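Local coordinates for protein CD1-2 antigen (Gallus gallus, PDB 3DBX) that probably presents lipid antigens to T cells, as an MHC class I-like membrane glycoprotein of the CD1 family, at residues Pro190-Phe196 / Val208-Phe214; Ile219-Trp223 / Leu251-Leu255; Gly264-Arg268 / Leu279-Trp283. All blocks are in the same frame, centred on the assembly; numbering follows the deposited sequence.

Contact 1 of 3, residues Pro190-Phe196 / Val208-Phe214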
# COMPACT_ATOMS: atom_id res chain seq x y z
N PRO A 190 6.61 -14.94 12.67
CA PRO A 190 5.99 -14.35 13.88
C PRO A 190 6.56 -12.97 14.29
O PRO A 190 7.74 -12.69 14.01
CB PRO A 190 6.23 -15.41 14.97
CG PRO A 190 6.45 -16.69 14.21
CD PRO A 190 7.23 -16.22 12.95
N PRO A 191 5.73 -12.14 14.97
CA PRO A 191 6.15 -10.83 15.40
C PRO A 191 7.08 -10.92 16.58
O PRO A 191 7.09 -11.96 17.27
CB PRO A 191 4.82 -10.16 15.82
CG PRO A 191 4.01 -11.29 16.33
CD PRO A 191 4.32 -12.41 15.37
N MET A 192 7.87 -9.87 16.81
CA MET A 192 8.57 -9.72 18.08
C MET A 192 8.10 -8.40 18.62
O MET A 192 7.70 -7.57 17.84
CB MET A 192 10.10 -9.78 17.96
CG MET A 192 10.78 -8.81 17.07
SD MET A 192 12.57 -8.66 17.50
CE MET A 192 12.46 -7.65 18.99
N ALA A 193 8.10 -8.20 19.94
CA ALA A 193 7.54 -6.96 20.50
C ALA A 193 8.38 -6.44 21.67
O ALA A 193 9.07 -7.20 22.36
CB ALA A 193 6.08 -7.14 20.92
N VAL A 194 8.36 -5.13 21.84
CA VAL A 194 9.10 -4.48 22.91
C VAL A 194 8.15 -3.47 23.54
O VAL A 194 7.33 -2.88 22.83
CB VAL A 194 10.44 -3.83 22.44
CG1 VAL A 194 11.47 -4.89 21.96
CG2 VAL A 194 10.24 -2.74 21.35
N VAL A 195 8.26 -3.30 24.86
CA VAL A 195 7.44 -2.34 25.61
C VAL A 195 8.37 -1.35 26.34
O VAL A 195 9.35 -1.78 27.00
CB VAL A 195 6.51 -3.05 26.62
CG1 VAL A 195 5.80 -2.04 27.50
CG2 VAL A 195 5.45 -3.87 25.90
N PHE A 196 8.11 -0.05 26.21
CA PHE A 196 8.85 0.95 26.98
C PHE A 196 7.93 2.13 27.33
O PHE A 196 6.82 2.21 26.81
CB PHE A 196 10.10 1.43 26.24
CG PHE A 196 9.84 1.82 24.80
CD1 PHE A 196 9.81 0.84 23.79
CD2 PHE A 196 9.57 3.13 24.47
CE1 PHE A 196 9.55 1.19 22.47
CE2 PHE A 196 9.30 3.50 23.14
CZ PHE A 196 9.31 2.54 22.14
N VAL A 208 4.42 2.32 25.27
CA VAL A 208 4.53 2.02 23.83
C VAL A 208 4.81 0.55 23.67
O VAL A 208 5.69 0.02 24.34
CB VAL A 208 5.70 2.79 23.16
CG1 VAL A 208 5.81 2.47 21.68
CG2 VAL A 208 5.56 4.32 23.34
N CYS A 209 4.04 -0.12 22.82
CA CYS A 209 4.35 -1.49 22.45
C CYS A 209 4.72 -1.44 20.95
O CYS A 209 3.88 -1.08 20.13
CB CYS A 209 3.09 -2.31 22.61
SG CYS A 209 3.29 -4.05 22.21
N ARG A 210 5.97 -1.75 20.60
CA ARG A 210 6.38 -1.71 19.21
C ARG A 210 6.48 -3.16 18.73
O ARG A 210 7.21 -3.94 19.32
CB ARG A 210 7.72 -0.99 19.09
CG ARG A 210 8.28 -0.95 17.65
CD ARG A 210 9.70 -0.39 17.67
NE ARG A 210 10.38 -0.62 16.40
CZ ARG A 210 11.63 -0.29 16.13
NH1 ARG A 210 12.36 0.34 17.05
NH2 ARG A 210 12.13 -0.54 14.94
N VAL A 211 5.71 -3.51 17.70
CA VAL A 211 5.63 -4.90 17.23
C VAL A 211 6.23 -4.92 15.84
O VAL A 211 5.84 -4.12 15.02
CB VAL A 211 4.17 -5.35 17.13
CG1 VAL A 211 4.13 -6.85 16.77
CG2 VAL A 211 3.44 -5.13 18.52
N THR A 212 7.21 -5.80 15.60
CA THR A 212 7.98 -5.76 14.36
C THR A 212 8.06 -7.16 13.71
O THR A 212 7.66 -8.16 14.32
CB THR A 212 9.43 -5.16 14.65
OG1 THR A 212 10.11 -6.03 15.57
CG2 THR A 212 9.33 -3.80 15.34
N SER A 213 8.49 -7.22 12.45
CA SER A 213 8.99 -8.46 11.82
C SER A 213 7.97 -9.45 11.35
O SER A 213 8.36 -10.56 10.92
CB SER A 213 10.03 -9.18 12.69
OG SER A 213 11.19 -8.37 12.82
N PHE A 214 6.68 -9.09 11.37
CA PHE A 214 5.66 -10.11 11.18
C PHE A 214 5.05 -10.23 9.78
O PHE A 214 4.91 -9.26 9.05
CB PHE A 214 4.54 -9.97 12.21
CG PHE A 214 3.82 -8.64 12.16
CD1 PHE A 214 4.27 -7.59 12.93
CD2 PHE A 214 2.68 -8.48 11.39
CE1 PHE A 214 3.57 -6.34 12.93
CE2 PHE A 214 2.00 -7.28 11.34
CZ PHE A 214 2.46 -6.19 12.10
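F196 lays its ring over V208 at one end of an antiparallel hairpin, the first two strands of an immunoglobulin C1-set domain. V208 CB sits 3.9 Å from the F196 ring centroid, 22° off the ring normal, a CH-pi contact over one face and toward the rim. V208 CG1 comes within 3.5 Å of F196 CZ. A chi1 of 49° sets CG of F196 between backbone N and carbonyl carbon, which swings the ring back across the neighbouring strand. Three hydrogen-bonded pairs, M192 with T212, V194 with R210 and F196 with V208, hold the backbones 163° apart in direction. R210 N to V194 O, at 2.8 Å, is the shortest of the six bonds.

The two faces differ. The one carrying A193, V195, C209 and V211 turns to the sandwich core and is packed along its length: L279 and V281 of strand 279-282 close over A193, and P191, just before the strand, sets CB 3.5 Å from V211 CG1. The other face is tight at the F196 and V208 end but loosens from there: V194 CG2 merely runs alongside R210 CB, and M192 is exposed at the strand's start. Here the extended R210 side chain carries NH2 to a polar side chain of another protein chain. At the corner beyond, S213 OG bonds to a basic side chain of that chain, and S213 and F214 together face Y249 in a G1 bulge. Just before this bulge, M192 CG presses against T212 OG1 at 3.2 Å, carbon against hydroxyl oxygen.

Contact 2 of 3, residues Ile219-Trp223 / Leu251-Leu255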
# COMPACT_ATOMS: atom_id res chain seq x y z
N ILE A 219 -3.15 -8.49 12.30
CA ILE A 219 -2.60 -8.67 13.66
C ILE A 219 -3.50 -7.91 14.63
O ILE A 219 -4.21 -6.96 14.22
CB ILE A 219 -1.12 -8.14 13.74
CG1 ILE A 219 -0.37 -8.66 14.98
CG2 ILE A 219 -1.07 -6.61 13.62
CD1 ILE A 219 1.09 -8.25 14.98
N ALA A 220 -3.53 -8.34 15.89
CA ALA A 220 -4.25 -7.56 16.87
C ALA A 220 -3.38 -7.40 18.10
O ALA A 220 -2.87 -8.38 18.65
CB ALA A 220 -5.57 -8.17 17.21
N VAL A 221 -3.22 -6.15 18.52
CA VAL A 221 -2.36 -5.78 19.64
C VAL A 221 -3.26 -5.09 20.65
O VAL A 221 -3.93 -4.09 20.32
CB VAL A 221 -1.30 -4.80 19.19
CG1 VAL A 221 -0.44 -4.39 20.39
CG2 VAL A 221 -0.43 -5.41 18.07
N THR A 222 -3.32 -5.64 21.87
CA THR A 222 -4.13 -5.06 22.92
C THR A 222 -3.28 -4.80 24.17
O THR A 222 -2.21 -5.39 24.33
CB THR A 222 -5.39 -5.90 23.25
OG1 THR A 222 -5.00 -7.21 23.68
CG2 THR A 222 -6.32 -6.05 22.00
N TRP A 223 -3.76 -3.90 25.01
CA TRP A 223 -3.14 -3.62 26.28
C TRP A 223 -3.92 -4.31 27.33
O TRP A 223 -5.13 -4.39 27.24
CB TRP A 223 -3.13 -2.12 26.52
CG TRP A 223 -2.04 -1.47 25.70
CD1 TRP A 223 -2.17 -0.89 24.46
CD2 TRP A 223 -0.67 -1.35 26.07
NE1 TRP A 223 -0.94 -0.44 24.03
CE2 TRP A 223 -0.01 -0.70 25.01
CE3 TRP A 223 0.07 -1.74 27.20
CZ2 TRP A 223 1.35 -0.43 25.04
CZ3 TRP A 223 1.43 -1.47 27.22
CH2 TRP A 223 2.05 -0.84 26.16
N LEU A 251 4.08 -2.23 13.68
CA LEU A 251 2.92 -1.50 14.21
C LEU A 251 3.40 -1.00 15.58
O LEU A 251 4.22 -1.67 16.23
CB LEU A 251 1.74 -2.49 14.44
CG LEU A 251 0.36 -2.03 14.89
CD1 LEU A 251 -0.61 -3.15 14.58
CD2 LEU A 251 0.35 -1.81 16.37
N ARG A 252 2.87 0.14 16.01
CA ARG A 252 3.11 0.67 17.35
C ARG A 252 1.72 0.86 17.99
O ARG A 252 0.84 1.47 17.35
CB ARG A 252 3.76 2.04 17.19
CG ARG A 252 5.07 2.31 17.94
CD ARG A 252 5.62 3.72 17.48
NE ARG A 252 5.88 4.64 18.60
CZ ARG A 252 5.03 5.56 19.06
NH1 ARG A 252 3.81 5.70 18.53
NH2 ARG A 252 5.39 6.35 20.07
N SER A 253 1.51 0.36 19.22
CA SER A 253 0.29 0.67 19.97
C SER A 253 0.69 1.46 21.21
O SER A 253 1.75 1.21 21.74
CB SER A 253 -0.45 -0.60 20.38
OG SER A 253 -1.65 -0.24 21.08
N THR A 254 -0.13 2.42 21.64
CA THR A 254 0.25 3.20 22.82
C THR A 254 -0.92 3.37 23.75
O THR A 254 -2.08 3.41 23.29
CB THR A 254 0.80 4.63 22.48
OG1 THR A 254 -0.24 5.46 21.96
CG2 THR A 254 1.99 4.60 21.50
N LEU A 255 -0.61 3.49 25.05
CA LEU A 255 -1.60 3.68 26.10
C LEU A 255 -1.12 4.78 27.03
O LEU A 255 -0.03 4.67 27.61
CB LEU A 255 -1.81 2.40 26.90
CG LEU A 255 -2.86 2.41 28.02
CD1 LEU A 255 -4.25 2.64 27.44
CD2 LEU A 255 -2.83 1.15 28.87
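The indole of W223 receives L255 on one face and S253 at its edge. L255 CB stands 3.9 Å from the centroid of the five-membered ring and 3° off its normal, so this CH-pi contact comes almost straight down. The two side chains slide past each other in opposite directions, which brings L255 CD2 back to 4.0 Å from W223 CB. Near the ring plane, NE1 gives S253 OG a hydrogen bond of 3.0 Å that is weak because the angle at the hydrogen is only 132°. S253 OG lies anti to its own backbone N, which turns it to NE1, and it has a second weak bond to S237 O.

Beyond the tryptophan the contact is aliphatic. V221 CG1 rests 3.8 Å from S253 CB; V221 and L251 approach tip to tip; and I219 CG2 touches L251 CD1 at 3.6 Å. The strands belong to two different four-stranded sheets, and axes 7.9 Å apart and 20° from parallel are consistent with facing layers of a beta sandwich, joined by side chains. Strand 220-225 is flanked by 265-270 in its own sheet, and strand 249-257 lies between 204-214 and 236-243 in the other, with L207, C209 and L236 also packing against W223.

Contact 3 of 3, residues Gly264-Arg268 / Leu279-Trp283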
# COMPACT_ATOMS: atom_id res chain seq x y z
N GLY A 264 -0.59 -3.04 36.94
CA GLY A 264 0.47 -3.62 36.15
C GLY A 264 -0.01 -3.61 34.71
O GLY A 264 -1.18 -3.91 34.46
N TYR A 265 0.87 -3.27 33.77
CA TYR A 265 0.54 -3.25 32.35
C TYR A 265 1.36 -4.27 31.50
O TYR A 265 2.49 -4.64 31.84
CB TYR A 265 0.67 -1.81 31.78
CG TYR A 265 -0.35 -0.86 32.40
CD1 TYR A 265 -0.04 -0.09 33.51
CD2 TYR A 265 -1.63 -0.74 31.86
CE1 TYR A 265 -0.97 0.78 34.07
CE2 TYR A 265 -2.55 0.12 32.41
CZ TYR A 265 -2.22 0.88 33.50
OH TYR A 265 -3.17 1.71 34.03
N ALA A 266 0.73 -4.74 30.41
CA ALA A 266 1.37 -5.60 29.42
C ALA A 266 0.68 -5.42 28.08
O ALA A 266 -0.55 -5.21 28.04
CB ALA A 266 1.27 -7.07 29.84
N CYS A 267 1.48 -5.51 27.00
CA CYS A 267 1.03 -5.58 25.61
C CYS A 267 0.82 -7.05 25.21
O CYS A 267 1.71 -7.86 25.44
CB CYS A 267 2.15 -4.97 24.73
SG CYS A 267 1.67 -4.82 23.05
N ARG A 268 -0.34 -7.39 24.65
CA ARG A 268 -0.59 -8.72 24.14
C ARG A 268 -0.81 -8.66 22.62
O ARG A 268 -1.53 -7.79 22.11
CB ARG A 268 -1.79 -9.37 24.86
CG ARG A 268 -2.07 -10.82 24.37
CD ARG A 268 -2.87 -11.66 25.33
NE ARG A 268 -4.28 -11.29 25.36
CZ ARG A 268 -5.11 -11.52 26.38
NH1 ARG A 268 -4.70 -12.15 27.48
NH2 ARG A 268 -6.35 -11.11 26.29
N LEU A 279 1.79 -13.48 22.10
CA LEU A 279 2.99 -12.85 22.56
C LEU A 279 2.55 -11.89 23.66
O LEU A 279 1.72 -10.99 23.40
CB LEU A 279 3.57 -12.06 21.38
CG LEU A 279 4.80 -11.19 21.50
CD1 LEU A 279 6.00 -11.95 22.06
CD2 LEU A 279 5.06 -10.66 20.09
N LEU A 280 3.10 -12.05 24.87
CA LEU A 280 2.74 -11.22 26.00
C LEU A 280 3.99 -10.52 26.57
O LEU A 280 4.93 -11.20 27.04
CB LEU A 280 2.03 -12.04 27.08
CG LEU A 280 1.65 -11.24 28.33
CD1 LEU A 280 0.40 -10.39 28.07
CD2 LEU A 280 1.45 -12.16 29.51
N VAL A 281 3.98 -9.19 26.56
CA VAL A 281 5.14 -8.37 26.91
C VAL A 281 4.82 -7.36 28.02
O VAL A 281 4.14 -6.36 27.77
CB VAL A 281 5.74 -7.65 25.65
CG1 VAL A 281 7.07 -7.05 25.98
CG2 VAL A 281 5.92 -8.64 24.49
N PRO A 282 5.29 -7.62 29.26
CA PRO A 282 5.02 -6.78 30.42
C PRO A 282 5.72 -5.44 30.32
O PRO A 282 6.76 -5.34 29.65
CB PRO A 282 5.63 -7.58 31.60
CG PRO A 282 5.82 -8.96 31.08
CD PRO A 282 6.13 -8.78 29.62
N TRP A 283 5.14 -4.40 30.92
CA TRP A 283 5.88 -3.17 31.15
C TRP A 283 6.60 -3.27 32.48
O TRP A 283 5.96 -3.34 33.53
CB TRP A 283 4.98 -1.95 31.15
CG TRP A 283 5.71 -0.71 31.61
CD1 TRP A 283 6.97 -0.32 31.24
CD2 TRP A 283 5.22 0.32 32.48
NE1 TRP A 283 7.30 0.86 31.85
CE2 TRP A 283 6.25 1.28 32.61
CE3 TRP A 283 4.02 0.50 33.17
CZ2 TRP A 283 6.10 2.42 33.39
CZ3 TRP A 283 3.86 1.65 33.95
CH2 TRP A 283 4.92 2.60 34.05
O HOH W 1 3.52 -2.66 34.61
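Y265 and W283 lie side by side, pointing the same way, at the end of the antiparallel pairing between strands 265-270 and 279-282 of the immunoglobulin domain. Their rings meet through Y265 CD1, which comes up near the plane of the indole at its edge, 4.1 Å from W283 CE3. The backbone ties the same two residues: W283 N to Y265 O is 2.8 Å long and nearly straight at the hydrogen, 177°, although the donor stands 38° out of the carbonyl plane. One water extends the ladder, accepting from Y265 N and donating to W283 O, at 2.8 Å each.

L280 is the third main contributor. With chi2 at 78°, its CD1 turns back across the strands to A266 CB, 3.9 Å away, and to R268 CB at 4.0 Å. Between these ends, C267 and V281 exchange two bonds, V281 N to C267 O being 2.9 Å.

Chemically the contact is divided. Carbon contacts pair Y265 with W283 at one end and L280 with A266 and R268 toward the other. The Y265 hydroxyl is engaged elsewhere, by D261 and R225, consistent with a ring held at CD1 by packing and at OH by hydrogen bonds. Main-chain bonds and the water satisfy the polar edge between the strands.

From the N terminus, contact 1 closes the short hairpin between strands 192-200 and 204-214. Contact 2 opens only after that, spanning 27 residues between its segments, and contact 3 closes the last hairpin; the three loops follow in series, neither nesting nor crossing. Contact 1 lies in one sheet and contact 3 in the other, while contact 2 bridges them. Probable backbone hydrogen bonds join 1 to 2 through V211 N and L251 O, and 2 to 3 through T222 O and R268 N. The C209-C267 disulfide, SG to SG 2.0 Å, links 1 directly to 3 and ties the two sheets together across the sandwich, as in immunoglobulin domains generally.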